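Local coordinates for protein urocanate hydratase (Paenibacillus sp. Soil724D2, PDB 7NED) that probably hydrates thiourocanate in bacterial ergothioneine breakdown, as a urocanase-family lyase that holds NAD+ as cofactor and also binds urocanate, at residues L343-I348 against Y528-D533. Numbering follows the deposited sequence.
Sequences LFARAI and YEESAD
The Schellman motif that ends helix 335-344 meets the first turn of helix 529-538 here, Ala345 and Arg346 lying against Glu530, Ser531 and Asp533. Within the motif Ile348 N bonds to Leu343 O and Ala347 N to Phe344 O, with Ala347 as the C-prime residue at positive phi. Ala345 O receives the hydroxyl of Ser531: OG donates at 2.7 Å, with a C=O...OG angle of 124° and OG tilted modestly out of the carbonyl plane. Ser531 OG is placed beside its own backbone N (chi1 -62°), and it also touches Ala345 CB, at 3.6 Å. Ala345 CB sits 4.0 Å from Glu530 CB and 4.3 Å from Tyr528 CB, a small apolar patch beside the polar bond. Arg346 runs extended from CG to NE, crossing the Glu530 side chain at about a right angle, to reach Asp533. End-on, Arg346 NH1 and NH2 both grip a single oxygen, Asp533 OD1, with NH1 at 2.9 Å and NH2 at 3.1 Å. OD1 lies nearly in the guanidinium plane, but the carboxylate is turned 81° to it: NH1 is met by the anti lone pair of Asp533 OD1, whereas NH2 comes from above the carboxylate. Glu530 O lies over the centre of one Arg346 guanidinium face, 3.5 Å above the plane. Beyond the pair, Glu534 also bridges NH1, and Arg536 holds Asp533 OD2. These alternating charges would tend to hold the partly exposed guanidinium in place, while the buried serine hydroxyl satisfies a carbonyl at the helix end, two polar links joining these parts of the C-terminal domain.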
loop_
_atom_site.group_PDB
_atom_site.type_symbol
_atom_site.label_atom_id
_atom_site.label_comp_id
_atom_site.label_asym_id
_atom_site.label_seq_id
_atom_site.Cartn_x
_atom_site.Cartn_y
_atom_site.Cartn_z
ATOM N N LEU A 343 -12.116 -19.594 -10.647
ATOM C CA LEU A 343 -12.343 -19.700 -9.212
ATOM C C LEU A 343 -12.175 -18.339 -8.531
ATOM O O LEU A 343 -13.020 -17.903 -7.737
ATOM C CB LEU A 343 -11.356 -20.710 -8.636
ATOM C CG LEU A 343 -11.502 -22.151 -9.185
ATOM C CD1 LEU A 343 -10.431 -23.038 -8.617
ATOM C CD2 LEU A 343 -12.893 -22.682 -8.834
ATOM N N PHE A 344 -11.061 -17.666 -8.806
ATOM C CA PHE A 344 -10.835 -16.358 -8.212
ATOM C C PHE A 344 -11.996 -15.411 -8.495
ATOM O O PHE A 344 -12.343 -14.577 -7.649
ATOM C CB PHE A 344 -9.525 -15.758 -8.743
ATOM C CG PHE A 344 -8.299 -16.589 -8.426
ATOM C CD1 PHE A 344 -8.210 -17.299 -7.242
ATOM C CD2 PHE A 344 -7.230 -16.636 -9.308
ATOM C CE1 PHE A 344 -7.070 -18.043 -6.940
ATOM C CE2 PHE A 344 -6.084 -17.372 -9.005
ATOM C CZ PHE A 344 -6.026 -18.094 -7.823
ATOM N N ALA A 345 -12.625 -15.543 -9.663
ATOM C CA ALA A 345 -13.697 -14.641 -10.045
ATOM C C ALA A 345 -14.915 -14.779 -9.142
ATOM O O ALA A 345 -15.717 -13.837 -9.056
ATOM C CB ALA A 345 -14.071 -14.870 -11.505
ATOM N N ARG A 346 -15.040 -15.884 -8.420
ATOM C CA ARG A 346 -16.077 -16.042 -7.407
ATOM C C ARG A 346 -15.502 -15.990 -6.011
ATOM O O ARG A 346 -16.187 -16.365 -5.045
ATOM C CB ARG A 346 -16.844 -17.361 -7.610
ATOM C CG ARG A 346 -17.546 -17.497 -8.947
ATOM C CD ARG A 346 -18.512 -18.717 -8.992
ATOM N NE ARG A 346 -19.121 -18.821 -10.329
ATOM C CZ ARG A 346 -20.339 -18.383 -10.653
ATOM N NH1 ARG A 346 -21.136 -17.846 -9.739
ATOM N NH2 ARG A 346 -20.772 -18.504 -11.904
ATOM N N ALA A 347 -14.246 -15.560 -5.889
ATOM C CA ALA A 347 -13.534 -15.498 -4.613
ATOM C C ALA A 347 -13.437 -16.875 -3.970
ATOM O O ALA A 347 -13.350 -16.990 -2.748
ATOM C CB ALA A 347 -14.180 -14.493 -3.645
ATOM N N ILE A 348 -13.463 -17.933 -4.783
ATOM C CA ILE A 348 -13.038 -19.238 -4.278
ATOM C C ILE A 348 -11.520 -19.222 -4.167
ATOM O O ILE A 348 -10.812 -18.885 -5.129
ATOM C CB ILE A 348 -13.533 -20.359 -5.201
ATOM C CG1 ILE A 348 -15.058 -20.281 -5.346
ATOM C CG2 ILE A 348 -13.109 -21.745 -4.633
ATOM C CD1 ILE A 348 -15.630 -20.975 -6.589
ATOM N N TYR A 528 -15.771 -9.696 -15.377
ATOM C CA TYR A 528 -15.890 -11.160 -15.434
ATOM C C TYR A 528 -17.320 -11.569 -15.146
ATOM O O TYR A 528 -17.913 -11.148 -14.151
ATOM C CB TYR A 528 -14.927 -11.840 -14.458
ATOM C CG TYR A 528 -13.528 -11.779 -14.994
ATOM C CD1 TYR A 528 -13.072 -12.727 -15.903
ATOM C CD2 TYR A 528 -12.682 -10.737 -14.642
ATOM C CE1 TYR A 528 -11.815 -12.639 -16.443
ATOM C CE2 TYR A 528 -11.417 -10.644 -15.164
ATOM C CZ TYR A 528 -10.984 -11.584 -16.069
ATOM O OH TYR A 528 -9.722 -11.494 -16.586
ATOM N N GLU A 529 -17.879 -12.374 -16.042
ATOM C CA GLU A 529 -19.282 -12.750 -15.933
ATOM C C GLU A 529 -19.538 -13.694 -14.758
ATOM O O GLU A 529 -20.625 -13.661 -14.162
ATOM C CB GLU A 529 -19.705 -13.351 -17.270
ATOM C CG GLU A 529 -21.168 -13.445 -17.471
ATOM C CD GLU A 529 -21.892 -12.194 -17.064
ATOM O OE1 GLU A 529 -23.043 -12.373 -16.636
ATOM O OE2 GLU A 529 -21.340 -11.071 -17.192
ATOM N N GLU A 530 -18.566 -14.559 -14.412
ATOM C CA GLU A 530 -18.716 -15.382 -13.213
ATOM C C GLU A 530 -18.927 -14.516 -11.977
ATOM O O GLU A 530 -19.703 -14.863 -11.079
ATOM C CB GLU A 530 -17.476 -16.275 -13.020
ATOM C CG GLU A 530 -17.067 -17.136 -14.217
ATOM C CD GLU A 530 -16.043 -16.499 -15.210
ATOM O OE1 GLU A 530 -16.003 -15.231 -15.437
ATOM O OE2 GLU A 530 -15.252 -17.312 -15.772
ATOM N N SER A 531 -18.227 -13.393 -11.915
ATOM C CA SER A 531 -18.357 -12.455 -10.795
ATOM C C SER A 531 -19.741 -11.806 -10.778
ATOM O O SER A 531 -20.384 -11.676 -9.732
ATOM C CB SER A 531 -17.314 -11.380 -10.974
ATOM O OG SER A 531 -16.053 -11.960 -10.931
ATOM N N ALA A 532 -20.204 -11.366 -11.939
ATOM C CA ALA A 532 -21.522 -10.750 -11.983
ATOM C C ALA A 532 -22.593 -11.761 -11.590
ATOM O O ALA A 532 -23.560 -11.426 -10.883
ATOM C CB ALA A 532 -21.767 -10.157 -13.379
ATOM N N ASP A 533 -22.403 -13.028 -11.987
ATOM C CA ASP A 533 -23.304 -14.066 -11.520
ATOM C C ASP A 533 -23.220 -14.240 -10.011
ATOM O O ASP A 533 -24.245 -14.355 -9.324
ATOM C CB ASP A 533 -22.972 -15.375 -12.232
ATOM C CG ASP A 533 -23.967 -16.460 -11.922
ATOM O OD1 ASP A 533 -23.584 -17.439 -11.241
ATOM O OD2 ASP A 533 -25.123 -16.318 -12.366
#